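Local coordinates for protein arginine N-methyltransferase SFM1 (Saccharomyces cerevisiae, PDB 5C74) that transfers a single methyl group from S-adenosyl-L-methionine to an arginine side chain of ribosomal protein S3, at residues K60-I65 and P125-S130; L82-A87 and E119-Y124; F102-I107 and D141-T146. All coordinates share one frame; numbering follows the deposited sequence.

Overall arrangement
Starting from the N terminus, the chain forms strands 2-6, 32-35 and 56-57 of a six-stranded parallel sheet before reaching residues 60-65. Contact 1 joins this loop to residues 125-130, closing a long loop in which contact 2 is nested: strand 80-83 and the turn after it meet helix 116-123. Contact 3 starts inside that loop, on strand 101-104, and ends beyond it on helix 140-151, so it crosses both other contacts along the chain. Leu62, Leu82 and Leu120 gather on one side of the sheet, with Val103 touching Leu62 and Leu82, whereas Phe104 of contact 3 points to the other. The contacts thus tie loop, strands and helices to both faces of one SPOUT-clan core.

Contact 1: residues K60-I65 and P125-S130; sequences KDLKGI and PNLLIS
Leu62 and Lys63, which meet Leu127 across the contact, sit in a turn closed by the bond from Gly64 N to Asp61 O, 2.8 Å. Asp61 OD1 adds a second bond, accepting from Lys63 N at 2.9 Å; it is bent, 135° at the hydrogen, and the N-H comes from above the carboxylate plane. Since the donor is two residues on, this is an Asx turn. The other carboxylate oxygen, OD2, is bonded to the hydroxyl of Tyr124, so the Asp61 group is held at both oxygens. Leu62, inside this turn, has its CB directed at the partner segment.

The contact itself is aliphatic. Leu62 and Leu127 meet tip to tip, CD1 to CD2 at 4.0 Å, while the same CD1 lies 4.2 Å from CD2 of Leu128, a side chain it meets at a slant. Lys63 slides past Leu127 in the reverse direction, its CD 3.9 Å from Leu127 CD2. Bends at chi2 (-72°) and chi3 (-78°) fold the lysine chain so that methylenes, not the amine, press on the leucine methyl.

The loop between strand 56-57 and helix 65-68 thus packs against Leu127, just before strand 128-131, and Leu128 at its start; within the chain this strand is outermost in the sheet. Three buried leucines and the lysine methylenes imply dispersion and exclusion of water, while the polar bonds of Asp61 probably steady the turn carrying Leu62.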
# COMPACT_ATOMS: atom_id res chain seq x y z
N LYS A 60 11.07 11.56 -9.96
CA LYS A 60 10.96 12.97 -10.36
C LYS A 60 9.51 13.43 -10.37
O LYS A 60 8.61 12.60 -10.49
CB LYS A 60 11.57 13.19 -11.75
CG LYS A 60 13.05 12.83 -11.85
CD LYS A 60 13.59 13.21 -13.22
CE LYS A 60 15.04 12.77 -13.39
NZ LYS A 60 15.22 11.28 -13.29
N ASP A 61 9.26 14.73 -10.30
CA ASP A 61 7.87 15.17 -10.40
C ASP A 61 7.46 15.23 -11.87
O ASP A 61 8.23 14.85 -12.76
CB ASP A 61 7.64 16.52 -9.70
CG ASP A 61 8.30 17.71 -10.40
OD1 ASP A 61 8.71 17.63 -11.58
OD2 ASP A 61 8.38 18.78 -9.75
N LEU A 62 6.25 15.71 -12.13
CA LEU A 62 5.68 15.58 -13.47
C LEU A 62 6.51 16.32 -14.51
O LEU A 62 6.49 15.96 -15.69
CB LEU A 62 4.22 16.07 -13.48
CG LEU A 62 3.91 17.58 -13.39
CD1 LEU A 62 2.42 17.81 -13.63
CD2 LEU A 62 4.32 18.20 -12.06
N LYS A 63 7.25 17.34 -14.09
CA LYS A 63 8.07 18.10 -15.02
C LYS A 63 9.39 17.40 -15.34
O LYS A 63 10.17 17.88 -16.17
CB LYS A 63 8.33 19.50 -14.48
CG LYS A 63 7.15 20.45 -14.72
CD LYS A 63 7.05 20.84 -16.20
CE LYS A 63 8.10 21.89 -16.56
NZ LYS A 63 8.11 22.20 -18.01
N GLY A 64 9.64 16.25 -14.71
CA GLY A 64 10.83 15.45 -15.02
C GLY A 64 10.50 14.22 -15.86
O GLY A 64 11.37 13.44 -16.24
N ILE A 65 9.22 14.05 -16.17
CA ILE A 65 8.76 12.87 -16.89
C ILE A 65 9.34 12.78 -18.31
O ILE A 65 9.72 11.70 -18.76
CB ILE A 65 7.21 12.87 -16.95
CG1 ILE A 65 6.64 12.45 -15.59
CG2 ILE A 65 6.70 11.97 -18.05
CD1 ILE A 65 5.09 12.51 -15.57
N PRO A 125 3.68 27.79 -12.30
CA PRO A 125 2.47 28.60 -12.44
C PRO A 125 1.93 28.69 -13.88
O PRO A 125 0.74 28.94 -14.04
CB PRO A 125 2.90 29.98 -11.92
CG PRO A 125 4.39 29.98 -11.96
CD PRO A 125 4.80 28.56 -11.74
N ASN A 126 2.77 28.46 -14.88
CA ASN A 126 2.32 28.46 -16.28
C ASN A 126 1.75 27.12 -16.76
O ASN A 126 1.19 27.02 -17.85
CB ASN A 126 3.48 28.83 -17.20
CG ASN A 126 4.01 30.21 -16.92
OD1 ASN A 126 3.26 31.13 -16.61
ND2 ASN A 126 5.33 30.37 -17.05
N LEU A 127 1.91 26.08 -15.95
CA LEU A 127 1.73 24.72 -16.47
C LEU A 127 0.29 24.18 -16.47
O LEU A 127 -0.18 23.63 -17.48
CB LEU A 127 2.60 23.75 -15.66
CG LEU A 127 2.53 22.29 -16.06
CD1 LEU A 127 3.01 22.10 -17.49
CD2 LEU A 127 3.35 21.43 -15.07
N LEU A 128 -0.42 24.32 -15.35
CA LEU A 128 -1.63 23.54 -15.12
C LEU A 128 -2.93 24.33 -15.26
O LEU A 128 -2.99 25.51 -14.94
CB LEU A 128 -1.59 22.92 -13.72
CG LEU A 128 -0.33 22.10 -13.46
CD1 LEU A 128 -0.08 21.98 -11.97
CD2 LEU A 128 -0.49 20.74 -14.08
N ILE A 129 -3.97 23.63 -15.72
CA ILE A 129 -5.33 24.16 -15.76
C ILE A 129 -6.24 23.22 -14.99
O ILE A 129 -6.29 22.02 -15.27
CB ILE A 129 -5.84 24.31 -17.22
CG1 ILE A 129 -4.92 25.21 -18.04
CG2 ILE A 129 -7.28 24.83 -17.24
CD1 ILE A 129 -4.97 26.67 -17.64
N SER A 130 -6.96 23.74 -14.00
CA SER A 130 -7.83 22.92 -13.17
C SER A 130 -9.13 22.52 -13.87
O SER A 130 -9.75 23.34 -14.56
CB SER A 130 -8.18 23.68 -11.87
OG SER A 130 -7.05 23.79 -11.01

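Contact 2: residues L82-A87 and E119-Y124; sequences LLDPRA and ELKTAY
The beta-alpha-beta crossover that runs from strand 101-104 through helix 116-123 to strand 128-131 passes over strand 80-83, and Leu82 of that strand meets Leu120 and Lys121 of the helix. Leu82 CD1 approaches Leu120 CD1 to 4.1 Å, the two side chains inclined to one another rather than end-on. With CG anti to the backbone N (chi1 174°), Leu82 carries its second methyl toward the lysine as well: CD2 is 4.2 Å from Lys121 CE. The lysine chain is extended throughout, so its aliphatic part runs past the leucine and its amine reaches the end of the strand.

There Lys121 NZ stands 4.2 Å from Asp84 OD2, too far for a salt bridge. Both atoms are instead hydrogen-bonded to Ser130 OG, which links the two charged groups; their attraction probably adds to this without direct contact. Asp84 is also held by its other oxygen, because OD1 accepts from Arg86 N at 3.0 Å (148° at the hydrogen), forming an Asx turn. The N-H meets the carboxylate from above its plane. The carboxylate is thus held by the Arg86 N-H at OD1 and by Ser130 at OD2. A type I turn begins at the same residue, with Ala87 N bonded to Asp84 O at 3.1 Å.

Around this pair, Leu82 also touches Val103 on strand 101-104 and Thr117 one helical turn before Lys121, while Leu120 reaches Leu62 of the loop before helix 65-68 and Leu128. Strand 80-83 itself lies between strands 101-104 and 128-131.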
# COMPACT_ATOMS: atom_id res chain seq x y z
N LEU A 82 -5.23 19.52 -14.40
CA LEU A 82 -5.12 18.99 -13.05
C LEU A 82 -6.52 18.70 -12.51
O LEU A 82 -7.37 19.59 -12.49
CB LEU A 82 -4.39 19.98 -12.14
CG LEU A 82 -4.34 19.61 -10.65
CD1 LEU A 82 -3.38 18.42 -10.41
CD2 LEU A 82 -3.92 20.83 -9.84
N LEU A 83 -6.77 17.46 -12.10
CA LEU A 83 -8.01 17.15 -11.39
C LEU A 83 -8.05 18.00 -10.14
O LEU A 83 -7.14 17.96 -9.31
CB LEU A 83 -8.11 15.68 -11.01
CG LEU A 83 -9.37 15.37 -10.17
CD1 LEU A 83 -10.63 15.64 -11.00
CD2 LEU A 83 -9.37 13.95 -9.62
N ASP A 84 -9.11 18.78 -9.99
CA ASP A 84 -9.16 19.74 -8.90
C ASP A 84 -10.58 19.76 -8.32
O ASP A 84 -11.48 20.32 -8.92
CB ASP A 84 -8.74 21.12 -9.41
CG ASP A 84 -8.61 22.17 -8.30
OD1 ASP A 84 -8.95 21.89 -7.13
OD2 ASP A 84 -8.17 23.30 -8.63
N PRO A 85 -10.77 19.13 -7.15
CA PRO A 85 -12.11 19.12 -6.53
C PRO A 85 -12.59 20.51 -6.08
O PRO A 85 -13.78 20.67 -5.83
CB PRO A 85 -11.93 18.19 -5.32
CG PRO A 85 -10.46 18.19 -5.04
CD PRO A 85 -9.79 18.35 -6.38
N ARG A 86 -11.69 21.49 -6.01
CA ARG A 86 -12.08 22.84 -5.64
C ARG A 86 -12.45 23.70 -6.85
O ARG A 86 -12.89 24.85 -6.70
CB ARG A 86 -10.96 23.52 -4.84
CG ARG A 86 -10.53 22.75 -3.59
CD ARG A 86 -11.41 23.08 -2.38
NE ARG A 86 -12.78 22.63 -2.57
CZ ARG A 86 -13.20 21.38 -2.39
NH1 ARG A 86 -12.35 20.45 -2.01
NH2 ARG A 86 -14.47 21.07 -2.59
N ALA A 87 -12.25 23.15 -8.05
CA ALA A 87 -12.60 23.87 -9.27
C ALA A 87 -14.10 23.78 -9.50
O ALA A 87 -14.76 22.93 -8.90
CB ALA A 87 -11.84 23.30 -10.47
N GLU A 119 0.75 23.71 -4.14
CA GLU A 119 2.17 23.42 -4.28
C GLU A 119 2.57 23.28 -5.75
O GLU A 119 3.57 23.86 -6.19
CB GLU A 119 2.53 22.14 -3.53
CG GLU A 119 2.49 22.30 -2.02
CD GLU A 119 2.76 20.99 -1.28
OE1 GLU A 119 3.11 19.99 -1.93
OE2 GLU A 119 2.62 20.97 -0.03
N LEU A 120 1.80 22.50 -6.50
CA LEU A 120 2.10 22.26 -7.92
C LEU A 120 2.05 23.56 -8.70
O LEU A 120 2.94 23.87 -9.49
CB LEU A 120 1.13 21.24 -8.51
CG LEU A 120 1.42 19.77 -8.18
CD1 LEU A 120 0.23 18.89 -8.56
CD2 LEU A 120 2.67 19.31 -8.92
N LYS A 121 0.98 24.32 -8.50
CA LYS A 121 0.79 25.57 -9.23
C LYS A 121 1.80 26.64 -8.86
O LYS A 121 2.23 27.44 -9.70
CB LYS A 121 -0.63 26.09 -9.01
CG LYS A 121 -1.67 25.25 -9.73
CD LYS A 121 -3.03 25.90 -9.65
CE LYS A 121 -4.07 25.03 -10.34
NZ LYS A 121 -5.33 25.80 -10.55
N THR A 122 2.21 26.65 -7.60
CA THR A 122 3.24 27.58 -7.17
C THR A 122 4.60 27.20 -7.80
O THR A 122 5.40 28.07 -8.16
CB THR A 122 3.37 27.61 -5.63
OG1 THR A 122 2.12 28.05 -5.07
CG2 THR A 122 4.48 28.56 -5.20
N ALA A 123 4.86 25.90 -7.91
CA ALA A 123 6.11 25.46 -8.53
C ALA A 123 6.13 25.74 -10.03
O ALA A 123 7.15 26.15 -10.58
CB ALA A 123 6.34 23.98 -8.27
N TYR A 124 4.98 25.54 -10.67
CA TYR A 124 4.86 25.65 -12.13
C TYR A 124 3.63 26.47 -12.53
O TYR A 124 2.65 25.92 -13.03
CB TYR A 124 4.80 24.25 -12.76
CG TYR A 124 5.94 23.36 -12.30
CD1 TYR A 124 7.25 23.67 -12.62
CD2 TYR A 124 5.70 22.20 -11.55
CE1 TYR A 124 8.31 22.87 -12.20
CE2 TYR A 124 6.75 21.38 -11.14
CZ TYR A 124 8.05 21.72 -11.46
OH TYR A 124 9.11 20.93 -11.06

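Contact 3: residues F102-I107 and D141-T146; sequences FVFGGI and DTAIRT
The outer end of the Phe104 ring abuts Ala143 and Ile144, its CZ touching both, and here the packing is close. Ala143 CB sits at the ring edge, in its plane, 3.5 Å from Phe104 CE2. Ile144 CG1 approaches obliquely, within 3.6 Å of Phe104 CE1, with Ile144 CD1 farther off at 4.0 Å from that carbon. Phe104 CB already points toward the helix, and with CG anti to the carbonyl carbon (chi1 -67°) the ring ends on these two residues. In the helix, Thr142 O accepts from Thr146 N at 2.8 Å and from Thr146 OG1 at 2.9 Å, on opposite faces of its carbonyl plane.

The other end is loose: past Gly105 and Gly106 the chain departs from the helix, and exposed Ile107 packs on Asn171 of the second subunit. Replacing the ring of Phe104 by the methyl of an alanine is likely to leave Ala143 CB and Ile144 CG1 without their aromatic neighbour and a gap between strand and helix.

Helix 140-151 thus packs on one face of the parallel sheet, beside helix 14-27, whose Ile23 and Val27 touch Ile144, while Thr142 and Thr146 lean on strand 181-183.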
# COMPACT_ATOMS: atom_id res chain seq x y z
N PHE A 102 -3.43 14.55 -18.04
CA PHE A 102 -4.39 14.73 -16.96
C PHE A 102 -3.70 14.25 -15.70
O PHE A 102 -3.21 13.12 -15.65
CB PHE A 102 -5.67 13.92 -17.23
CG PHE A 102 -6.79 14.22 -16.27
CD1 PHE A 102 -6.90 13.52 -15.07
CD2 PHE A 102 -7.74 15.18 -16.57
CE1 PHE A 102 -7.94 13.79 -14.20
CE2 PHE A 102 -8.78 15.44 -15.69
CZ PHE A 102 -8.88 14.75 -14.51
N VAL A 103 -3.65 15.11 -14.69
CA VAL A 103 -2.82 14.85 -13.50
C VAL A 103 -3.65 14.62 -12.24
O VAL A 103 -4.57 15.38 -11.96
CB VAL A 103 -1.87 16.03 -13.25
CG1 VAL A 103 -1.07 15.81 -11.98
CG2 VAL A 103 -0.95 16.23 -14.47
N PHE A 104 -3.34 13.56 -11.51
CA PHE A 104 -3.91 13.32 -10.19
C PHE A 104 -2.88 13.74 -9.18
O PHE A 104 -1.82 13.11 -9.07
CB PHE A 104 -4.27 11.85 -9.99
CG PHE A 104 -5.40 11.39 -10.85
CD1 PHE A 104 -5.17 11.04 -12.18
CD2 PHE A 104 -6.69 11.31 -10.35
CE1 PHE A 104 -6.20 10.62 -12.99
CE2 PHE A 104 -7.73 10.89 -11.15
CZ PHE A 104 -7.49 10.55 -12.46
N GLY A 105 -3.17 14.83 -8.48
CA GLY A 105 -2.27 15.36 -7.48
C GLY A 105 -2.11 14.39 -6.33
O GLY A 105 -3.01 13.59 -6.05
N GLY A 106 -0.97 14.44 -5.65
CA GLY A 106 -0.71 13.51 -4.57
C GLY A 106 -1.66 13.79 -3.42
O GLY A 106 -2.05 14.93 -3.20
N ILE A 107 -2.06 12.74 -2.71
CA ILE A 107 -2.85 12.90 -1.49
C ILE A 107 -1.91 12.65 -0.31
O ILE A 107 -1.35 11.57 -0.17
CB ILE A 107 -4.04 11.93 -1.44
CG1 ILE A 107 -5.05 12.26 -2.54
CG2 ILE A 107 -4.72 11.97 -0.07
CD1 ILE A 107 -4.96 11.36 -3.74
N ASP A 141 -9.19 4.78 -10.85
CA ASP A 141 -9.51 4.08 -12.10
C ASP A 141 -10.85 4.53 -12.68
O ASP A 141 -11.00 4.59 -13.90
CB ASP A 141 -9.52 2.57 -11.89
CG ASP A 141 -10.57 2.13 -10.91
OD1 ASP A 141 -10.46 2.51 -9.73
OD2 ASP A 141 -11.50 1.41 -11.33
N THR A 142 -11.80 4.86 -11.82
CA THR A 142 -13.09 5.39 -12.29
C THR A 142 -12.91 6.78 -12.93
O THR A 142 -13.51 7.08 -13.98
CB THR A 142 -14.12 5.49 -11.15
OG1 THR A 142 -14.46 4.18 -10.69
CG2 THR A 142 -15.39 6.17 -11.67
N ALA A 143 -12.08 7.61 -12.30
CA ALA A 143 -11.83 8.96 -12.80
C ALA A 143 -11.19 8.89 -14.18
O ALA A 143 -11.53 9.68 -15.07
CB ALA A 143 -10.94 9.75 -11.85
N ILE A 144 -10.27 7.95 -14.35
CA ILE A 144 -9.62 7.77 -15.64
C ILE A 144 -10.61 7.23 -16.66
O ILE A 144 -10.63 7.71 -17.79
CB ILE A 144 -8.38 6.87 -15.51
CG1 ILE A 144 -7.31 7.65 -14.73
CG2 ILE A 144 -7.86 6.45 -16.91
CD1 ILE A 144 -5.99 6.94 -14.55
N ARG A 145 -11.46 6.28 -16.27
CA ARG A 145 -12.47 5.81 -17.22
C ARG A 145 -13.38 6.96 -17.64
O ARG A 145 -13.72 7.11 -18.82
CB ARG A 145 -13.32 4.68 -16.62
CG ARG A 145 -14.46 4.23 -17.53
CD ARG A 145 -15.10 2.95 -17.02
NE ARG A 145 -14.18 1.84 -17.17
CZ ARG A 145 -14.06 1.14 -18.29
NH1 ARG A 145 -14.83 1.43 -19.34
NH2 ARG A 145 -13.19 0.16 -18.36
N THR A 146 -13.77 7.77 -16.67
CA THR A 146 -14.64 8.90 -16.94
C THR A 146 -13.98 9.88 -17.88
O THR A 146 -14.61 10.37 -18.82
CB THR A 146 -15.04 9.62 -15.64
OG1 THR A 146 -15.79 8.71 -14.80
CG2 THR A 146 -15.89 10.85 -15.96